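Local coordinates for protein subtilase cytotoxin, subunit B (Escherichia coli, PDB 3DWA) that forms the pentameric receptor-binding part of an AB5 toxin, probably recognising host glycans so that the catalytic subtilase subunit can enter cells, at residues T17-G22 and Y66-G71; Y29-G34 and K90-N95; Y61-Y66 and V98-C103. All blocks are in the same frame, centred on the assembly; numbering follows the deposited sequence.

Contact 1 (T17-G22 and Y66-G71); sequences TQFHTG and YFYTTG
Y68 reaches out from the helix and sets the edge of its ring against the backbone of T17, with CE1 of Y68 3.5 Å from the carbonyl O of T17 and that oxygen close to the plane of the ring. Beyond that ring edge a water ties the two residues together. It donates to T17 O at 2.8 Å and to the phenol OH of Y68 at 2.6 Å, and it lies in the plane of the ring; this bridge probably helps to hold the phenol there. Further along the strand F19 makes the apolar part of the contact: its CD1 meets CB of Y68 at 4.1 Å, the two side chains crossing at a slant.

T17 and Q18 together face E33 of the neighbouring strand, a classic beta bulge. At T17 psi is -21°, far from the usual strand value, and the T17 carbonyl points toward the water. The bulge lies next to the C-terminal end of helix 57-70; the axis of helical segment 66-70 passes 9.1 Å from that of strand segment 17-22, at 145°, mostly against it. On the helix, Y68 has CG anti to its N (chi1 174°), which carries the ring out to the strand.

A second shell holds these groups in place. The F19 ring is nearly parallel to the ring of F30, and I16 packs on Y68. The phenol OH of Y68 also hydrogen-bonds Q72 OE1 of the second subunit, while T102 OG1 of that same subunit bonds both Q18 OE1 and F19 N.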
loop_
_atom_site.group_PDB
_atom_site.type_symbol
_atom_site.label_atom_id
_atom_site.label_comp_id
_atom_site.label_asym_id
_atom_site.label_seq_id
_atom_site.Cartn_x
_atom_site.Cartn_y
_atom_site.Cartn_z
ATOM N N THR C 17 0.167 12.160 17.187
ATOM C CA THR C 17 0.221 11.307 18.371
ATOM C C THR C 17 -0.973 10.346 18.501
ATOM O O THR C 17 -0.881 9.358 19.219
ATOM C CB THR C 17 0.294 12.185 19.661
ATOM O OG1 THR C 17 -0.817 13.091 19.691
ATOM C CG2 THR C 17 1.577 13.023 19.663
ATOM N N GLN C 18 -2.088 10.639 17.842
ATOM C CA GLN C 18 -3.275 9.750 17.931
ATOM C C GLN C 18 -3.912 9.588 16.556
ATOM O O GLN C 18 -3.848 10.482 15.712
ATOM C CB GLN C 18 -4.359 10.259 18.914
ATOM C CG GLN C 18 -3.905 10.564 20.376
ATOM C CD GLN C 18 -3.445 9.328 21.136
ATOM O OE1 GLN C 18 -4.039 8.236 21.036
ATOM N NE2 GLN C 18 -2.358 9.484 21.878
ATOM N N PHE C 19 -4.555 8.448 16.362
ATOM C CA PHE C 19 -5.111 8.073 15.054
ATOM C C PHE C 19 -6.465 7.355 15.295
ATOM O O PHE C 19 -6.536 6.477 16.120
ATOM C CB PHE C 19 -4.120 7.149 14.354
ATOM C CG PHE C 19 -4.091 7.317 12.867
ATOM C CD1 PHE C 19 -3.050 8.000 12.271
ATOM C CD2 PHE C 19 -5.113 6.787 12.068
ATOM C CE1 PHE C 19 -3.014 8.171 10.878
ATOM C CE2 PHE C 19 -5.082 6.929 10.688
ATOM C CZ PHE C 19 -4.030 7.622 10.088
ATOM N N HIS C 20 -7.537 7.790 14.643
ATOM C CA HIS C 20 -8.829 7.098 14.732
ATOM C C HIS C 20 -9.355 6.910 13.318
ATOM O O HIS C 20 -9.153 7.760 12.473
ATOM C CB HIS C 20 -9.848 7.924 15.542
ATOM C CG HIS C 20 -11.270 7.457 15.407
ATOM N ND1 HIS C 20 -12.228 8.165 14.703
ATOM C CD2 HIS C 20 -11.891 6.346 15.872
ATOM C CE1 HIS C 20 -13.372 7.503 14.735
ATOM N NE2 HIS C 20 -13.195 6.395 15.437
ATOM N N THR C 21 -10.050 5.810 13.082
ATOM C CA THR C 21 -10.655 5.544 11.805
ATOM C C THR C 21 -12.050 5.013 12.069
ATOM O O THR C 21 -12.257 4.228 13.011
ATOM C CB THR C 21 -9.774 4.542 11.020
ATOM O OG1 THR C 21 -9.896 4.763 9.619
ATOM C CG2 THR C 21 -10.005 3.067 11.402
ATOM N N GLY C 22 -13.005 5.495 11.287
ATOM C CA GLY C 22 -14.362 4.966 11.326
ATOM C C GLY C 22 -15.104 5.178 10.023
ATOM O O GLY C 22 -14.491 5.286 8.953
ATOM N N TYR C 66 2.009 7.244 7.764
ATOM C CA TYR C 66 3.474 7.332 7.669
ATOM C C TYR C 66 4.102 8.220 8.785
ATOM O O TYR C 66 5.012 7.801 9.509
ATOM C CB TYR C 66 3.882 7.870 6.281
ATOM C CG TYR C 66 5.364 7.918 6.074
ATOM C CD1 TYR C 66 6.049 6.803 5.570
ATOM C CD2 TYR C 66 6.110 9.066 6.421
ATOM C CE1 TYR C 66 7.456 6.846 5.367
ATOM C CE2 TYR C 66 7.504 9.110 6.258
ATOM C CZ TYR C 66 8.162 7.994 5.735
ATOM O OH TYR C 66 9.515 8.028 5.548
ATOM N N PHE C 67 3.638 9.463 8.892
ATOM C CA PHE C 67 4.174 10.434 9.839
ATOM C C PHE C 67 3.857 10.072 11.297
ATOM O O PHE C 67 4.637 10.337 12.208
ATOM C CB PHE C 67 3.588 11.827 9.513
ATOM C CG PHE C 67 4.185 12.474 8.320
ATOM C CD1 PHE C 67 5.535 12.295 7.998
ATOM C CD2 PHE C 67 3.431 13.345 7.537
ATOM C CE1 PHE C 67 6.105 12.962 6.912
ATOM C CE2 PHE C 67 3.997 13.988 6.457
ATOM C CZ PHE C 67 5.344 13.798 6.141
ATOM N N TYR C 68 2.704 9.458 11.532
ATOM C CA TYR C 68 2.429 8.847 12.835
ATOM C C TYR C 68 3.527 7.825 13.217
ATOM O O TYR C 68 3.963 7.758 14.399
ATOM C CB TYR C 68 1.053 8.170 12.853
ATOM C CG TYR C 68 0.760 7.402 14.132
ATOM C CD1 TYR C 68 0.446 8.081 15.336
ATOM C CD2 TYR C 68 0.761 6.002 14.145
ATOM C CE1 TYR C 68 0.170 7.381 16.522
ATOM C CE2 TYR C 68 0.492 5.302 15.335
ATOM C CZ TYR C 68 0.207 6.012 16.523
ATOM O OH TYR C 68 -0.045 5.311 17.696
ATOM N N THR C 69 3.909 6.996 12.240
ATOM C CA THR C 69 4.915 5.956 12.408
ATOM C C THR C 69 6.307 6.533 12.685
ATOM O O THR C 69 6.985 6.045 13.590
ATOM C CB THR C 69 4.985 5.017 11.182
ATOM O OG1 THR C 69 3.660 4.572 10.826
ATOM C CG2 THR C 69 5.874 3.796 11.466
ATOM N N THR C 70 6.755 7.519 11.898
ATOM C CA THR C 70 8.084 8.090 12.100
ATOM C C THR C 70 8.179 8.964 13.383
ATOM O O THR C 70 9.255 9.094 13.967
ATOM C CB THR C 70 8.596 8.915 10.902
ATOM O OG1 THR C 70 7.790 10.073 10.751
ATOM C CG2 THR C 70 8.642 8.091 9.564
ATOM N N GLY C 71 7.062 9.565 13.796
ATOM C CA GLY C 71 7.077 10.493 14.921
ATOM C C GLY C 71 7.706 11.840 14.605
ATOM O O GLY C 71 7.920 12.647 15.509
HETATM O O HOH W 1 -0.600 6.617 19.857
#

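Contact 2 (Y29-G34 and K90-N95); sequences YFCIEG and KALTSN
L92 pushes its two methyl groups into separate neighbours on strand 27-35, one into Y29 and the other into C31. The apolar part of the contact is mostly this fork. CD1 of L92 lies 3.7 Å from CE1 of Y29 and 3.8 Å from the phenol OH of Y29, so the methyl sits by the far end of the ring, the two side chains coming from opposite directions. CD2 of L92 turns the other way and rests against C31, 4.1 Å from SG. In L92, chi1 (-66°) turns CG toward the strand, and chi2 (170°) splits the methyls between Y29 and C31.

Sulfur contacts come next. SG of C31 is also met by the methyl CG2 of T93, at 3.9 Å, so two consecutive residues cover it. The SG is half of the C31-C45 disulfide, which joins the adjacent antiparallel strands 27-35 and 41-47 of the sheet; T93 packs on C45 as well, so the chain leaving helix 86-91 runs across this cross-strand bridge. F110 of the second subunit also packs on C31.

Polar bonds set the shape of the loop rather than spanning the contact. T93 forms an ST turn, its OG1 accepting from N95 N at 3.1 Å in a nearly straight bond (169°). The same residue thus uses its hydroxyl to turn the chain and its methyl to touch sulfur. N95 ND2 then reaches S43 O, and S94 OG takes G81 N, tying the loop to its surroundings. At the Y29 side of the contact, the Y29 ring has an edge-to-face meeting with F88, and its OH is hydrogen-bonded to W2 NE1 of the second subunit.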
loop_
_atom_site.group_PDB
_atom_site.type_symbol
_atom_site.label_atom_id
_atom_site.label_comp_id
_atom_site.label_asym_id
_atom_site.label_seq_id
_atom_site.Cartn_x
_atom_site.Cartn_y
_atom_site.Cartn_z
ATOM N N TYR C 29 -13.782 7.527 7.104
ATOM C CA TYR C 29 -12.995 8.732 7.488
ATOM C C TYR C 29 -11.869 8.342 8.450
ATOM O O TYR C 29 -11.862 7.229 8.982
ATOM C CB TYR C 29 -13.878 9.830 8.161
ATOM C CG TYR C 29 -14.324 9.440 9.553
ATOM C CD1 TYR C 29 -13.526 9.717 10.691
ATOM C CD2 TYR C 29 -15.526 8.822 9.735
ATOM C CE1 TYR C 29 -13.932 9.320 11.962
ATOM C CE2 TYR C 29 -15.956 8.434 10.978
ATOM C CZ TYR C 29 -15.157 8.702 12.094
ATOM O OH TYR C 29 -15.602 8.283 13.308
ATOM N N PHE C 30 -10.905 9.242 8.636
ATOM C CA PHE C 30 -9.924 9.091 9.712
ATOM C C PHE C 30 -9.713 10.480 10.323
ATOM O O PHE C 30 -9.992 11.501 9.684
ATOM C CB PHE C 30 -8.595 8.419 9.219
ATOM C CG PHE C 30 -7.695 9.345 8.429
ATOM C CD1 PHE C 30 -6.663 10.045 9.070
ATOM C CD2 PHE C 30 -7.864 9.501 7.041
ATOM C CE1 PHE C 30 -5.856 10.942 8.351
ATOM C CE2 PHE C 30 -7.072 10.383 6.326
ATOM C CZ PHE C 30 -6.044 11.094 6.980
ATOM N N CYS C 31 -9.246 10.514 11.558
ATOM C CA CYS C 31 -8.994 11.745 12.265
ATOM C C CYS C 31 -7.634 11.543 12.924
ATOM O O CYS C 31 -7.332 10.457 13.400
ATOM C CB CYS C 31 -10.127 12.011 13.301
ATOM S SG CYS C 31 -10.041 13.693 14.093
ATOM N N ILE C 32 -6.787 12.564 12.897
ATOM C CA ILE C 32 -5.520 12.513 13.638
ATOM C C ILE C 32 -5.516 13.547 14.761
ATOM O O ILE C 32 -6.215 14.535 14.681
ATOM C CB ILE C 32 -4.313 12.774 12.714
ATOM C CG1 ILE C 32 -4.515 14.080 11.949
ATOM C CG2 ILE C 32 -4.107 11.591 11.748
ATOM C CD1 ILE C 32 -3.354 14.449 11.059
ATOM N N GLU C 33 -4.732 13.306 15.809
ATOM C CA GLU C 33 -4.455 14.351 16.775
ATOM C C GLU C 33 -2.954 14.534 16.801
ATOM O O GLU C 33 -2.190 13.581 16.652
ATOM C CB GLU C 33 -5.016 14.008 18.153
ATOM C CG GLU C 33 -4.786 15.082 19.240
ATOM C CD GLU C 33 -4.442 14.435 20.588
ATOM O OE1 GLU C 33 -5.232 13.575 21.073
ATOM O OE2 GLU C 33 -3.361 14.752 21.142
ATOM N N GLY C 34 -2.515 15.780 16.881
ATOM C CA GLY C 34 -1.096 16.043 17.000
ATOM C C GLY C 34 -0.843 17.058 18.093
ATOM O O GLY C 34 -1.756 17.767 18.477
ATOM N N LYS C 90 -18.516 17.174 18.198
ATOM C CA LYS C 90 -18.252 17.129 19.657
ATOM C C LYS C 90 -17.180 16.104 20.046
ATOM O O LYS C 90 -16.287 16.389 20.851
ATOM C CB LYS C 90 -19.535 16.801 20.446
ATOM C CG LYS C 90 -19.308 16.822 21.976
ATOM C CD LYS C 90 -20.438 16.206 22.814
ATOM C CE LYS C 90 -21.401 17.283 23.286
ATOM N NZ LYS C 90 -22.147 17.841 22.100
ATOM N N ALA C 91 -17.313 14.896 19.491
ATOM C CA ALA C 91 -16.381 13.811 19.724
ATOM C C ALA C 91 -15.010 14.075 19.111
ATOM O O ALA C 91 -13.976 13.736 19.698
ATOM C CB ALA C 91 -16.974 12.506 19.184
ATOM N N LEU C 92 -15.013 14.666 17.922
ATOM C CA LEU C 92 -13.823 14.750 17.079
ATOM C C LEU C 92 -13.481 16.203 16.790
ATOM O O LEU C 92 -12.882 16.861 17.621
ATOM C CB LEU C 92 -14.009 13.922 15.783
ATOM C CG LEU C 92 -14.116 12.406 15.995
ATOM C CD1 LEU C 92 -14.559 11.710 14.684
ATOM C CD2 LEU C 92 -12.770 11.849 16.487
ATOM N N THR C 93 -13.865 16.717 15.622
ATOM C CA THR C 93 -13.520 18.098 15.253
ATOM C C THR C 93 -14.327 18.516 14.022
ATOM O O THR C 93 -14.823 17.645 13.292
ATOM C CB THR C 93 -11.978 18.228 14.986
ATOM O OG1 THR C 93 -11.662 19.541 14.577
ATOM C CG2 THR C 93 -11.507 17.307 13.913
ATOM N N SER C 94 -14.418 19.831 13.766
ATOM C CA SER C 94 -15.005 20.309 12.516
ATOM C C SER C 94 -13.951 20.475 11.437
ATOM O O SER C 94 -14.314 20.716 10.283
ATOM C CB SER C 94 -15.740 21.651 12.724
ATOM O OG SER C 94 -14.853 22.755 12.659
ATOM N N ASN C 95 -12.660 20.363 11.810
ATOM C CA ASN C 95 -11.542 20.593 10.891
ATOM C C ASN C 95 -11.374 19.518 9.833
ATOM O O ASN C 95 -11.252 18.350 10.162
ATOM C CB ASN C 95 -10.185 20.771 11.605
ATOM C CG ASN C 95 -10.170 21.938 12.618
ATOM O OD1 ASN C 95 -10.957 22.889 12.516
ATOM N ND2 ASN C 95 -9.289 21.831 13.627
#

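Contact 3 (Y61-Y66 and V98-C103); sequences YNQALY and VGLSTC
L100 plugs one methyl, CD1, into the side of the helix at Q63 and A64, where helix 57-70 lies over the antiparallel sheet. Placing this helix between the third and fourth long strands is consistent with the OB fold known from the B subunits of other AB5 toxins.

The tight part of the contact is that single methyl. CD1 of L100 is 3.7 Å from CB of Q63 and 3.9 Å from CG of Q63, and it lies against the helix backbone itself, 3.6 Å from A64 N and beside the A64 CB. L100 sets CG anti to the carbonyl carbon (chi1 -64°), which directs the branch at the helix, while Q63 has CG anti to its own N and then bends at chi2 (62°), keeping its CG beside the leucine methyl. The Q63 and L100 side chains run alongside each other, pointing opposite ways. The core continues with I76 and F67 packing on L100 and with F30 and I32 on A64.

Away from the leucine the two segments part. N62 lies on the exposed side of the helix, the CB of S101 is directed away from the helix, and the T102 side chain makes no contact with 61-66. Much of that outer side belongs to the third subunit. There L100 and S101 pair antiparallel with one of its strands, extending the sheet into the neighbouring subunit, and Q63 packs on F19 of the third subunit. Back at the core, CB of A64 touches CD1 of L100 at 4.1 Å.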
loop_
_atom_site.group_PDB
_atom_site.type_symbol
_atom_site.label_atom_id
_atom_site.label_comp_id
_atom_site.label_asym_id
_atom_site.label_seq_id
_atom_site.Cartn_x
_atom_site.Cartn_y
_atom_site.Cartn_z
ATOM N N TYR C 61 -4.472 9.838 4.069
ATOM C CA TYR C 61 -4.454 8.678 4.923
ATOM C C TYR C 61 -3.069 8.017 4.995
ATOM O O TYR C 61 -2.584 7.757 6.083
ATOM C CB TYR C 61 -5.515 7.653 4.518
ATOM C CG TYR C 61 -5.361 6.393 5.326
ATOM C CD1 TYR C 61 -5.788 6.340 6.622
ATOM C CD2 TYR C 61 -4.706 5.269 4.793
ATOM C CE1 TYR C 61 -5.617 5.204 7.391
ATOM C CE2 TYR C 61 -4.529 4.110 5.544
ATOM C CZ TYR C 61 -5.007 4.098 6.854
ATOM O OH TYR C 61 -4.883 2.982 7.625
ATOM N N ASN C 62 -2.478 7.719 3.819
ATOM C CA ASN C 62 -1.213 7.052 3.723
ATOM C C ASN C 62 -0.134 7.932 4.305
ATOM O O ASN C 62 0.733 7.442 5.026
ATOM C CB ASN C 62 -0.867 6.699 2.249
ATOM C CG ASN C 62 -1.240 5.234 1.847
ATOM O OD1 ASN C 62 -2.141 4.574 2.431
ATOM N ND2 ASN C 62 -0.527 4.722 0.833
ATOM N N GLN C 63 -0.147 9.220 3.932
ATOM C CA GLN C 63 0.828 10.171 4.456
ATOM C C GLN C 63 0.764 10.372 5.996
ATOM O O GLN C 63 1.796 10.323 6.692
ATOM C CB GLN C 63 0.740 11.499 3.696
ATOM C CG GLN C 63 2.000 12.326 3.792
ATOM C CD GLN C 63 3.190 11.622 3.178
ATOM O OE1 GLN C 63 4.214 11.425 3.821
ATOM N NE2 GLN C 63 3.042 11.206 1.950
ATOM N N ALA C 64 -0.430 10.587 6.521
ATOM C CA ALA C 64 -0.643 10.727 7.979
ATOM C C ALA C 64 -0.217 9.486 8.789
ATOM O O ALA C 64 0.398 9.591 9.860
ATOM C CB ALA C 64 -2.073 11.093 8.281
ATOM N N LEU C 65 -0.549 8.312 8.283
ATOM C CA LEU C 65 -0.127 7.075 8.915
ATOM C C LEU C 65 1.389 6.902 8.891
ATOM O O LEU C 65 1.996 6.485 9.922
ATOM C CB LEU C 65 -0.875 5.836 8.364
ATOM C CG LEU C 65 -0.547 4.503 9.082
ATOM C CD1 LEU C 65 -0.968 4.542 10.573
ATOM C CD2 LEU C 65 -1.150 3.216 8.428
ATOM N N TYR C 66 2.009 7.244 7.764
ATOM C CA TYR C 66 3.474 7.332 7.669
ATOM C C TYR C 66 4.102 8.220 8.785
ATOM O O TYR C 66 5.012 7.801 9.509
ATOM C CB TYR C 66 3.882 7.870 6.281
ATOM C CG TYR C 66 5.364 7.918 6.074
ATOM C CD1 TYR C 66 6.049 6.803 5.570
ATOM C CD2 TYR C 66 6.110 9.066 6.421
ATOM C CE1 TYR C 66 7.456 6.846 5.367
ATOM C CE2 TYR C 66 7.504 9.110 6.258
ATOM C CZ TYR C 66 8.162 7.994 5.735
ATOM O OH TYR C 66 9.515 8.028 5.548
ATOM N N VAL C 98 -6.285 19.030 5.017
ATOM C CA VAL C 98 -6.212 19.478 3.635
ATOM C C VAL C 98 -4.812 19.405 3.084
ATOM O O VAL C 98 -4.586 19.736 1.917
ATOM C CB VAL C 98 -6.931 20.898 3.393
ATOM C CG1 VAL C 98 -8.322 20.894 3.994
ATOM C CG2 VAL C 98 -6.110 22.117 3.918
ATOM N N GLY C 99 -3.876 18.928 3.900
ATOM C CA GLY C 99 -2.496 18.863 3.476
ATOM C C GLY C 99 -1.528 18.528 4.595
ATOM O O GLY C 99 -1.879 18.643 5.769
ATOM N N LEU C 100 -0.303 18.147 4.231
ATOM C CA LEU C 100 0.765 17.808 5.217
ATOM C C LEU C 100 2.108 18.118 4.592
ATOM O O LEU C 100 2.255 18.018 3.357
ATOM C CB LEU C 100 0.739 16.292 5.533
ATOM C CG LEU C 100 -0.486 15.659 6.212
ATOM C CD1 LEU C 100 -0.608 14.151 5.968
ATOM C CD2 LEU C 100 -0.438 15.973 7.744
ATOM N N SER C 101 3.107 18.445 5.422
ATOM C CA SER C 101 4.451 18.695 4.962
ATOM C C SER C 101 5.467 18.256 6.019
ATOM O O SER C 101 5.196 18.344 7.210
ATOM C CB SER C 101 4.660 20.210 4.796
ATOM O OG SER C 101 4.008 20.681 3.633
ATOM N N THR C 102 6.662 17.903 5.572
ATOM C CA THR C 102 7.795 17.739 6.465
ATOM C C THR C 102 8.287 19.125 6.950
ATOM O O THR C 102 8.059 20.149 6.301
ATOM C CB THR C 102 8.911 17.009 5.736
ATOM O OG1 THR C 102 9.287 17.772 4.590
ATOM C CG2 THR C 102 8.414 15.604 5.292
ATOM N N CYS C 103 8.970 19.144 8.088
ATOM C CA CYS C 103 9.495 20.383 8.650
ATOM C C CYS C 103 10.977 20.287 8.854
ATOM O O CYS C 103 11.518 19.212 9.168
ATOM C CB CYS C 103 8.826 20.670 10.003
ATOM S SG CYS C 103 7.080 20.977 9.869
#

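In the fold
All three contacts reach the same antiparallel sheet; helix 57-70 carries contacts 1 and 3, the end of helix 86-91 contact 2. Contacts 1 and 3 share Y66, their centres about 9 Å apart; the centre of contact 2 is about 12 Å from that of contact 1 and about 15 Å from that of contact 3. Along the chain the order is 17-22, 29-34, 61-66, 66-71, 90-95, 98-103, so every pair of contacts crosses. Direct touches link them: T17 N is 2.8 Å from E33 O, and F30 CE2 3.4 Å from Y61 CA. Each contact also has residues near the second subunit, so the same folded core presents the surfaces on which the pentamer assembles.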